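Long-range contacts in oxidoreductase, NAD-binding/iron-sulfur cluster-binding protein (Nitratireductor pacificus pht-3B, PDB 6ZXU), which acts as a catabolic reductive dehalogenase, probably breaking carbon–halogen bonds at a bound cobalamin that two [4Fe-4S] clusters supply with electrons: residues G496-I501 / Y565-A570; T504-F509 / F533-F538; T300-R305 / K559-G564. One frame throughout, in Å; residues are numbered along the deposited sequence.

Contact 1: G496-I501 / Y565-A570. With SF4 (iron/sulfur cluster), chain D.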
loop_
_atom_site.group_PDB
_atom_site.type_symbol
_atom_site.label_atom_id
_atom_site.label_comp_id
_atom_site.label_asym_id
_atom_site.label_seq_id
_atom_site.Cartn_x
_atom_site.Cartn_y
_atom_site.Cartn_z
ATOM N N GLY A 496 6.391 9.809 -9.961
ATOM C CA GLY A 496 7.064 8.779 -10.704
ATOM C C GLY A 496 7.314 9.189 -12.121
ATOM O O GLY A 496 6.797 10.146 -12.585
ATOM N N GLU A 497 8.181 8.436 -12.785
ATOM C CA GLU A 497 8.377 8.504 -14.242
ATOM C C GLU A 497 7.843 7.223 -14.894
ATOM O O GLU A 497 7.747 6.152 -14.281
ATOM C CB GLU A 497 9.871 8.591 -14.603
ATOM C CG GLU A 497 10.521 9.954 -14.562
ATOM C CD GLU A 497 11.896 9.957 -15.247
ATOM O OE1 GLU A 497 11.965 9.771 -16.492
ATOM O OE2 GLU A 497 12.935 10.179 -14.609
ATOM N N VAL A 498 7.420 7.372 -16.128
ATOM C CA VAL A 498 7.132 6.257 -17.038
ATOM C C VAL A 498 8.284 5.252 -17.043
ATOM O O VAL A 498 9.452 5.612 -17.269
ATOM C CB VAL A 498 6.890 6.804 -18.463
ATOM C CG1 VAL A 498 6.931 5.728 -19.530
ATOM C CG2 VAL A 498 5.509 7.492 -18.485
ATOM N N SER A 499 7.947 3.957 -16.840
ATOM C CA SER A 499 8.914 2.886 -16.773
ATOM C C SER A 499 8.601 1.809 -17.837
ATOM O O SER A 499 7.518 1.748 -18.392
ATOM C CB SER A 499 8.981 2.250 -15.402
ATOM O OG SER A 499 7.908 1.345 -15.220
ATOM N N ARG A 500 9.585 0.938 -18.047
ATOM C CA ARG A 500 9.378 -0.171 -19.000
ATOM C C ARG A 500 8.253 -1.090 -18.569
ATOM O O ARG A 500 7.523 -1.631 -19.388
ATOM C CB ARG A 500 10.696 -0.908 -19.213
ATOM C CG ARG A 500 10.560 -2.151 -20.129
ATOM C CD ARG A 500 11.893 -2.882 -20.393
ATOM N NE ARG A 500 12.839 -2.029 -21.032
ATOM C CZ ARG A 500 12.853 -1.667 -22.305
ATOM N NH1 ARG A 500 11.970 -2.215 -23.158
ATOM N NH2 ARG A 500 13.790 -0.873 -22.723
ATOM N N ILE A 501 8.050 -1.296 -17.298
ATOM C CA ILE A 501 6.914 -2.126 -16.836
ATOM C C ILE A 501 5.636 -1.838 -17.566
ATOM O O ILE A 501 4.987 -2.734 -18.019
ATOM C CB ILE A 501 6.753 -2.050 -15.316
ATOM C CG1 ILE A 501 7.999 -2.595 -14.660
ATOM C CG2 ILE A 501 5.576 -2.825 -14.864
ATOM C CD1 ILE A 501 8.043 -2.557 -13.083
ATOM N N TYR A 565 0.034 9.642 -26.058
ATOM C CA TYR A 565 1.197 9.764 -25.192
ATOM C C TYR A 565 2.207 8.667 -25.461
ATOM O O TYR A 565 1.892 7.620 -25.897
ATOM C CB TYR A 565 0.811 9.826 -23.691
ATOM C CG TYR A 565 -0.108 8.692 -23.259
ATOM C CD1 TYR A 565 -1.480 8.809 -23.334
ATOM C CD2 TYR A 565 0.403 7.559 -22.797
ATOM C CE1 TYR A 565 -2.310 7.773 -23.005
ATOM C CE2 TYR A 565 -0.387 6.526 -22.418
ATOM C CZ TYR A 565 -1.739 6.629 -22.498
ATOM O OH TYR A 565 -2.530 5.590 -22.126
ATOM N N GLU A 566 3.444 8.954 -25.091
ATOM C CA GLU A 566 4.581 8.083 -25.257
ATOM C C GLU A 566 4.657 7.135 -24.016
ATOM O O GLU A 566 4.612 7.577 -22.852
ATOM C CB GLU A 566 5.855 8.936 -25.309
ATOM C CG GLU A 566 7.170 8.177 -25.349
ATOM C CD GLU A 566 8.416 9.100 -25.337
ATOM O OE1 GLU A 566 8.322 10.351 -25.055
ATOM O OE2 GLU A 566 9.517 8.524 -25.542
ATOM N N ILE A 567 4.844 5.854 -24.278
ATOM C CA ILE A 567 4.809 4.854 -23.235
ATOM C C ILE A 567 5.488 3.579 -23.741
ATOM O O ILE A 567 5.592 3.353 -24.935
ATOM C CB ILE A 567 3.321 4.615 -22.848
ATOM C CG1 ILE A 567 3.263 3.993 -21.450
ATOM C CG2 ILE A 567 2.571 3.849 -23.914
ATOM C CD1 ILE A 567 1.972 4.155 -20.744
ATOM N N TRP A 568 5.960 2.749 -22.808
ATOM C CA TRP A 568 6.292 1.353 -23.103
ATOM C C TRP A 568 4.997 0.543 -22.893
ATOM O O TRP A 568 4.584 0.352 -21.757
ATOM C CB TRP A 568 7.357 0.800 -22.142
ATOM C CG TRP A 568 8.815 1.096 -22.528
ATOM C CD1 TRP A 568 9.512 0.510 -23.537
ATOM C CD2 TRP A 568 9.698 2.006 -21.905
ATOM N NE1 TRP A 568 10.763 1.020 -23.605
ATOM C CE2 TRP A 568 10.910 1.960 -22.610
ATOM C CE3 TRP A 568 9.565 2.917 -20.872
ATOM C CZ2 TRP A 568 12.031 2.722 -22.254
ATOM C CZ3 TRP A 568 10.656 3.649 -20.503
ATOM C CH2 TRP A 568 11.873 3.591 -21.224
ATOM N N LYS A 569 4.332 0.123 -23.932
ATOM C CA LYS A 569 3.030 -0.515 -23.746
ATOM C C LYS A 569 3.215 -1.997 -23.549
ATOM O O LYS A 569 3.750 -2.711 -24.408
ATOM C CB LYS A 569 2.044 -0.220 -24.922
ATOM C CG LYS A 569 0.596 -0.550 -24.530
ATOM C CD LYS A 569 0.096 0.541 -23.584
ATOM C CE LYS A 569 -0.964 0.066 -22.699
ATOM N NZ LYS A 569 -1.305 1.130 -21.727
ATOM N N ALA A 570 2.875 -2.470 -22.358
ATOM C CA ALA A 570 2.823 -3.863 -22.049
ATOM C C ALA A 570 1.589 -4.469 -22.700
ATOM O O ALA A 570 0.654 -3.765 -23.082
ATOM C CB ALA A 570 2.753 -4.096 -20.581
HETATM FE FE1 SF4 D . 12.067 -2.686 -15.975
HETATM FE FE2 SF4 D . 14.794 -2.272 -15.468
HETATM FE FE3 SF4 D . 12.969 -1.507 -13.626
HETATM FE FE4 SF4 D . 13.082 -0.108 -15.965
HETATM S S1 SF4 D . 14.684 -0.362 -14.366
HETATM S S2 SF4 D . 11.274 -0.842 -14.973
HETATM S S3 SF4 D . 13.577 -1.837 -17.312
HETATM S S4 SF4 D . 13.423 -3.567 -14.412
HETATM O O HOH W 1 5.323 2.701 -19.660
HETATM O O HOH W 2 6.002 -2.768 -21.346
HETATM O O HOH W 3 13.784 0.850 -24.961
#
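W568 is the hub of this contact, with V498 and R500 packed against its indole. The backbone of 499-500 lies against the ring system: C of S499 is 3.4 Å from CE3 of W568, and CA of R500 sits above one indole face, displaced toward its rim. V498 adds its CG1 methyl, which reaches CE3 of W568 at 4.1 Å and also faces the side chain of I567, while its carbonyl oxygen meets the indole edge near the ring plane. A wide, flat tryptophan suits this place because it can cover a bare turn of backbone.

Among the charged and polar groups, the R500 chain starts anti to the backbone N (chi1 176°) and then bends at chi3 (-60°), which brings one guanidinium face over NE1 of W568. The two planes are 51° apart, and NH1 of R500 lies 3.5 Å from NE1, two donors that cannot bond. NH1 is satisfied instead by the carbonyls of S555 and G557.

Waters supply the polar link between the two segments. One donates to O of S499 at 2.7 Å and accepts from N of W568; another accepts from NH2 of R500 at 2.8 Å and, weakly, from NE1 of W568.

Sulfur contacts complete the set: CB of R500 is 3.6 Å from S3 of the cluster, which also lies at the guanidinium edge, and CG1 of I501 is 3.7 Å from S2. With Y565 hydrogen-bonded and K569 salt-bridged to cobalamin, these segments form part of the protein wall shared by a [4Fe-4S] site and the B12 pocket.

Contact 2: T504-F509 / F533-F538. With SF4 (iron/sulfur cluster), chain D.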
loop_
_atom_site.group_PDB
_atom_site.type_symbol
_atom_site.label_atom_id
_atom_site.label_comp_id
_atom_site.label_asym_id
_atom_site.label_seq_id
_atom_site.Cartn_x
_atom_site.Cartn_y
_atom_site.Cartn_z
ATOM N N THR A 504 2.752 0.850 -14.926
ATOM C CA THR A 504 3.217 1.164 -13.582
ATOM C C THR A 504 4.272 2.277 -13.723
ATOM O O THR A 504 5.149 2.214 -14.590
ATOM C CB THR A 504 3.889 -0.082 -12.914
ATOM O OG1 THR A 504 2.999 -1.136 -12.791
ATOM C CG2 THR A 504 4.384 0.212 -11.530
ATOM N N LEU A 505 4.165 3.305 -12.884
ATOM C CA LEU A 505 5.153 4.358 -12.788
ATOM C C LEU A 505 6.128 4.095 -11.644
ATOM O O LEU A 505 5.777 3.493 -10.635
ATOM C CB LEU A 505 4.517 5.735 -12.564
ATOM C CG LEU A 505 3.946 6.274 -13.932
ATOM C CD1 LEU A 505 2.561 5.671 -14.086
ATOM C CD2 LEU A 505 3.922 7.727 -13.979
ATOM N N LEU A 506 7.363 4.535 -11.812
ATOM C CA LEU A 506 8.433 4.196 -10.945
ATOM C C LEU A 506 8.940 5.447 -10.193
ATOM O O LEU A 506 9.212 6.480 -10.760
ATOM C CB LEU A 506 9.541 3.521 -11.763
ATOM C CG LEU A 506 10.698 2.804 -11.087
ATOM C CD1 LEU A 506 11.224 1.775 -11.999
ATOM C CD2 LEU A 506 11.824 3.743 -10.636
ATOM N N ASN A 507 9.046 5.313 -8.879
ATOM C CA ASN A 507 9.449 6.355 -7.943
ATOM C C ASN A 507 10.932 6.187 -7.619
ATOM O O ASN A 507 11.432 5.071 -7.526
ATOM C CB ASN A 507 8.597 6.231 -6.637
ATOM C CG ASN A 507 9.023 7.159 -5.559
ATOM O OD1 ASN A 507 9.909 6.898 -4.786
ATOM N ND2 ASN A 507 8.389 8.330 -5.527
ATOM N N PRO A 508 11.697 7.293 -7.469
ATOM C CA PRO A 508 13.128 7.121 -7.301
ATOM C C PRO A 508 13.558 6.522 -5.945
ATOM O O PRO A 508 14.706 6.088 -5.796
ATOM C CB PRO A 508 13.668 8.528 -7.522
ATOM C CG PRO A 508 12.521 9.415 -7.253
ATOM C CD PRO A 508 11.302 8.679 -7.688
ATOM N N PHE A 509 12.674 6.440 -4.973
ATOM C CA PHE A 509 13.047 5.929 -3.655
ATOM C C PHE A 509 12.433 4.545 -3.396
ATOM O O PHE A 509 13.090 3.757 -2.742
ATOM C CB PHE A 509 12.633 6.903 -2.543
ATOM C CG PHE A 509 13.311 8.235 -2.661
ATOM C CD1 PHE A 509 14.624 8.363 -2.312
ATOM C CD2 PHE A 509 12.687 9.315 -3.249
ATOM C CE1 PHE A 509 15.286 9.564 -2.482
ATOM C CE2 PHE A 509 13.313 10.546 -3.377
ATOM C CZ PHE A 509 14.611 10.684 -3.029
ATOM N N PHE A 533 14.460 11.901 -13.074
ATOM C CA PHE A 533 15.537 11.323 -12.387
ATOM C C PHE A 533 16.348 10.353 -13.283
ATOM O O PHE A 533 17.067 9.459 -12.784
ATOM C CB PHE A 533 15.141 10.669 -11.077
ATOM C CG PHE A 533 14.155 9.516 -11.205
ATOM C CD1 PHE A 533 12.793 9.758 -11.298
ATOM C CD2 PHE A 533 14.566 8.215 -11.052
ATOM C CE1 PHE A 533 11.865 8.739 -11.356
ATOM C CE2 PHE A 533 13.637 7.169 -11.120
ATOM C CZ PHE A 533 12.287 7.411 -11.277
ATOM N N GLY A 534 16.288 10.580 -14.563
ATOM C CA GLY A 534 17.093 9.818 -15.470
ATOM C C GLY A 534 16.496 8.458 -15.864
ATOM O O GLY A 534 17.175 7.685 -16.468
ATOM N N LEU A 535 15.234 8.173 -15.533
ATOM C CA LEU A 535 14.691 6.815 -15.719
ATOM C C LEU A 535 14.596 6.443 -17.170
ATOM O O LEU A 535 14.744 5.272 -17.494
ATOM C CB LEU A 535 13.366 6.606 -15.013
ATOM C CG LEU A 535 12.872 5.174 -14.965
ATOM C CD1 LEU A 535 13.774 4.297 -14.066
ATOM C CD2 LEU A 535 11.464 5.123 -14.491
ATOM N N GLN A 536 14.319 7.373 -18.057
ATOM C CA GLN A 536 14.177 6.991 -19.511
ATOM C C GLN A 536 15.443 6.366 -20.000
ATOM O O GLN A 536 15.451 5.250 -20.528
ATOM C CB GLN A 536 13.753 8.166 -20.398
ATOM C CG GLN A 536 12.470 8.841 -19.988
ATOM C CD GLN A 536 11.383 7.855 -19.725
ATOM O OE1 GLN A 536 10.936 7.135 -20.641
ATOM N NE2 GLN A 536 10.915 7.775 -18.452
ATOM N N ASP A 537 16.554 7.003 -19.695
ATOM C CA ASP A 537 17.892 6.422 -20.045
ATOM C C ASP A 537 18.149 5.081 -19.327
ATOM O O ASP A 537 18.728 4.173 -19.911
ATOM C CB ASP A 537 19.001 7.431 -19.745
ATOM C CG ASP A 537 20.424 6.902 -20.134
ATOM O OD1 ASP A 537 20.569 6.548 -21.339
ATOM O OD2 ASP A 537 21.328 6.765 -19.248
ATOM N N PHE A 538 17.773 4.964 -18.051
ATOM C CA PHE A 538 18.004 3.753 -17.307
ATOM C C PHE A 538 17.190 2.600 -17.893
ATOM O O PHE A 538 17.747 1.525 -18.206
ATOM C CB PHE A 538 17.620 3.926 -15.859
ATOM C CG PHE A 538 18.180 2.855 -14.943
ATOM C CD1 PHE A 538 17.606 1.671 -14.865
ATOM C CD2 PHE A 538 19.226 3.138 -14.075
ATOM C CE1 PHE A 538 18.088 0.684 -14.027
ATOM C CE2 PHE A 538 19.714 2.194 -13.194
ATOM C CZ PHE A 538 19.151 0.977 -13.179
HETATM FE FE1 SF4 D . 12.067 -2.686 -15.975
HETATM FE FE2 SF4 D . 14.794 -2.272 -15.468
HETATM FE FE3 SF4 D . 12.969 -1.507 -13.626
HETATM FE FE4 SF4 D . 13.082 -0.108 -15.965
HETATM S S1 SF4 D . 14.684 -0.362 -14.366
HETATM S S2 SF4 D . 11.274 -0.842 -14.973
HETATM S S3 SF4 D . 13.577 -1.837 -17.312
HETATM S S4 SF4 D . 13.423 -3.567 -14.412
#
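F533 turns its ring toward P508 and L506 by placing CG between its own backbone N and carbonyl carbon (chi1 62°), while L506 sets CG opposite its backbone N (chi1 -168°), which points CD2 at that ring and CD1 at the cluster. The ring is held on both faces. CB of P508 stands over its centre, 3.7 Å from the centroid and 13° off the normal, a CH-pi contact that the compact, rigid pyrrolidine of proline suits; CB of L535 covers the opposite face nearer the rim. At the edge, O of L506 comes to 3.3 Å from CZ of F533, near the ring plane, and CD2 of the same leucine follows at 3.8 Å.

The two leucines meet almost at right angles, CB of L506 lying 3.7 Å from CD2 of L535. Branched leucine serves two neighbours here, since the other methyl of L506, CD1, faces S2 of the cluster at 4.0 Å. F538, farther along the same helix, puts CE1 3.6 Å from S1.

Replacing F533 by an alanine would probably leave P508 without its aromatic face and open a gap beside L506 and L535.

Backbone shape is fixed nearby. OD1 of N507 accepts from N of F509 at 2.8 Å, an Asx turn, and G534 occupies the N-cap position of helix 535-540 with a backbone that favours glycine. E497 receives the backbone N of both F533 and L535.

Apart from the L506 carbonyl at the ring edge, the segments meet through hydrocarbon, so this side of the [4Fe-4S] cluster is lined by weakly polar groups; such surroundings are likely to limit water access and influence its redox potential.

Contact 3: T300-R305 / K559-G564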
loop_
_atom_site.group_PDB
_atom_site.type_symbol
_atom_site.label_atom_id
_atom_site.label_comp_id
_atom_site.label_asym_id
_atom_site.label_seq_id
_atom_site.Cartn_x
_atom_site.Cartn_y
_atom_site.Cartn_z
ATOM N N THR A 300 8.958 13.751 -18.667
ATOM C CA THR A 300 10.124 13.327 -19.452
ATOM C C THR A 300 9.708 12.531 -20.708
ATOM O O THR A 300 10.539 12.138 -21.487
ATOM C CB THR A 300 11.089 12.483 -18.617
ATOM O OG1 THR A 300 10.381 11.308 -18.119
ATOM C CG2 THR A 300 11.630 13.296 -17.413
ATOM N N THR A 301 8.431 12.241 -20.838
ATOM C CA THR A 301 7.929 11.513 -21.962
ATOM C C THR A 301 6.839 12.365 -22.591
ATOM O O THR A 301 6.162 13.128 -21.867
ATOM C CB THR A 301 7.345 10.121 -21.532
ATOM O OG1 THR A 301 6.488 10.236 -20.356
ATOM C CG2 THR A 301 8.440 9.167 -21.230
ATOM N N LEU A 302 6.629 12.208 -23.881
ATOM C CA LEU A 302 5.661 13.052 -24.593
ATOM C C LEU A 302 4.204 12.840 -24.195
ATOM O O LEU A 302 3.737 11.724 -24.107
ATOM C CB LEU A 302 5.806 12.804 -26.077
ATOM C CG LEU A 302 5.078 13.700 -27.057
ATOM C CD1 LEU A 302 5.461 15.163 -26.895
ATOM C CD2 LEU A 302 5.439 13.177 -28.444
ATOM N N VAL A 303 3.509 13.915 -23.853
ATOM C CA VAL A 303 2.064 13.902 -23.567
ATOM C C VAL A 303 1.420 14.936 -24.532
ATOM O O VAL A 303 1.762 16.140 -24.523
ATOM C CB VAL A 303 1.775 14.284 -22.103
ATOM C CG1 VAL A 303 0.278 14.323 -21.805
ATOM C CG2 VAL A 303 2.482 13.312 -21.172
ATOM N N VAL A 304 0.547 14.455 -25.384
ATOM C CA VAL A 304 -0.154 15.347 -26.366
ATOM C C VAL A 304 -1.618 15.377 -25.950
ATOM O O VAL A 304 -2.419 14.572 -26.409
ATOM C CB VAL A 304 0.017 14.790 -27.791
ATOM C CG1 VAL A 304 -0.572 15.796 -28.810
ATOM C CG2 VAL A 304 1.495 14.504 -28.088
ATOM N N ARG A 305 -1.964 16.337 -25.090
ATOM C CA ARG A 305 -3.274 16.348 -24.480
ATOM C C ARG A 305 -4.405 16.435 -25.490
ATOM O O ARG A 305 -5.462 15.781 -25.319
ATOM C CB ARG A 305 -3.405 17.501 -23.534
ATOM C CG ARG A 305 -2.565 17.361 -22.294
ATOM C CD ARG A 305 -2.497 18.690 -21.586
ATOM N NE ARG A 305 -1.987 18.492 -20.272
ATOM C CZ ARG A 305 -0.716 18.224 -20.011
ATOM N NH1 ARG A 305 0.196 18.085 -20.979
ATOM N NH2 ARG A 305 -0.386 18.023 -18.762
ATOM N N LYS A 559 9.824 2.611 -26.781
ATOM C CA LYS A 559 8.579 3.270 -26.482
ATOM C C LYS A 559 7.807 3.530 -27.790
ATOM O O LYS A 559 8.388 3.687 -28.857
ATOM C CB LYS A 559 8.804 4.562 -25.740
ATOM C CG LYS A 559 9.191 4.365 -24.283
ATOM C CD LYS A 559 9.579 5.674 -23.603
ATOM C CE LYS A 559 11.028 5.983 -23.904
ATOM N NZ LYS A 559 11.385 7.305 -23.351
ATOM N N VAL A 560 6.489 3.560 -27.694
ATOM C CA VAL A 560 5.574 3.835 -28.775
ATOM C C VAL A 560 4.602 4.951 -28.339
ATOM O O VAL A 560 4.481 5.289 -27.145
ATOM C CB VAL A 560 4.747 2.593 -29.207
ATOM C CG1 VAL A 560 5.654 1.513 -29.766
ATOM C CG2 VAL A 560 3.917 1.997 -28.074
ATOM N N MET A 561 3.922 5.517 -29.326
ATOM C CA MET A 561 2.795 6.401 -29.028
ATOM C C MET A 561 1.558 5.530 -28.853
ATOM O O MET A 561 1.345 4.578 -29.608
ATOM C CB MET A 561 2.589 7.411 -30.221
ATOM C CG MET A 561 3.708 8.415 -30.422
ATOM S SD MET A 561 4.248 9.271 -28.939
ATOM C CE MET A 561 2.809 10.260 -28.573
ATOM N N PHE A 562 0.744 5.906 -27.899
ATOM C CA PHE A 562 -0.470 5.182 -27.550
ATOM C C PHE A 562 -1.442 6.239 -27.045
ATOM O O PHE A 562 -1.163 6.875 -26.062
ATOM C CB PHE A 562 -0.134 4.140 -26.413
ATOM C CG PHE A 562 -1.311 3.376 -25.879
ATOM C CD1 PHE A 562 -2.058 3.833 -24.784
ATOM C CD2 PHE A 562 -1.702 2.198 -26.476
ATOM C CE1 PHE A 562 -3.155 3.163 -24.372
ATOM C CE2 PHE A 562 -2.824 1.528 -26.059
ATOM C CZ PHE A 562 -3.535 2.004 -24.973
ATOM N N ASN A 563 -2.577 6.411 -27.740
ATOM C CA ASN A 563 -3.669 7.284 -27.332
ATOM C C ASN A 563 -3.132 8.622 -26.926
ATOM O O ASN A 563 -3.531 9.191 -25.902
ATOM C CB ASN A 563 -4.495 6.681 -26.202
ATOM C CG ASN A 563 -5.784 7.479 -25.897
ATOM O OD1 ASN A 563 -6.315 8.180 -26.750
ATOM N ND2 ASN A 563 -6.274 7.338 -24.730
ATOM N N GLY A 564 -2.230 9.190 -27.763
ATOM C CA GLY A 564 -1.724 10.516 -27.512
ATOM C C GLY A 564 -0.547 10.715 -26.613
ATOM O O GLY A 564 -0.177 11.830 -26.326
HETATM O O HOH W 4 11.110 10.452 -23.653
#
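The flat groups that meet are two peptide units, V303-V304 and G564-Y565, joined by one hydrogen bond. N of V304 gives its hydrogen to O of G564 at 2.9 Å; the C=O...N angle of 174° puts the donor almost straight ahead of the oxygen, and the N-H...O angle is 150°. Beside the bond, CB of V304 closes to 3.3 Å from the same oxygen, so that the acceptor is partly wrapped by hydrocarbon. The ring of F562, on the other hand, serves neighbours beyond these segments: K569 makes a cation-pi contact with it, and cobalamin touches it too.

G564 belongs to the tight turn of a two-stranded beta hairpin, strands 560-562 and 565-567. N563 and G564 both have positive phi and fit a type I' turn, a conformation that Asn-Gly adopts readily. A side chain on G564 would press on the carbonyl oxygens of N563 and V304.

Farther along, the contact becomes apolar. M561 is bent at chi2 (-48°) and chi3, which brings its flexible thioether end back toward the loop; CE of M561 lies 3.9 Å from CD2 of L302 and more loosely against CG2 of V304. Helix 713-721 also covers this cluster of side chains, through A716 and L720. V303, whose side chain leaves in the other direction, touches cobalamin.

At the far end K559 passes its ammonium by the methyl of T301, NZ to CG2 4.1 Å. A long lysine suits the spot because its ammonium can reach Q536 OE1, in a hydrogen bond, and E566 OE2, in a salt bridge. A water that donates to O of T300 at 2.8 Å accepts a weak bond from NZ of K559 as well, at 3.2 Å.

How the contacts relate
Contact 1 lies between the other two, its centre 10 Å from that of contact 2 and 9 Å from that of contact 3, which are 16 Å apart. It shares a small antiparallel sheet with each: strands 497-498 and 505-506 with contact 2, strands 565-567 and 560-562 with contact 3. Along the chain the order is 300-305, 496-501, 504-509, 533-538, 559-564, 565-570, so contacts 1 and 3 interleave and contact 2 falls between the segments of both. E497 and Q536 tie the three together, E497 also reaching T300. A loop distant in sequence thus joins the ferredoxin-type [4Fe-4S] region that holds the cluster beside cobalamin.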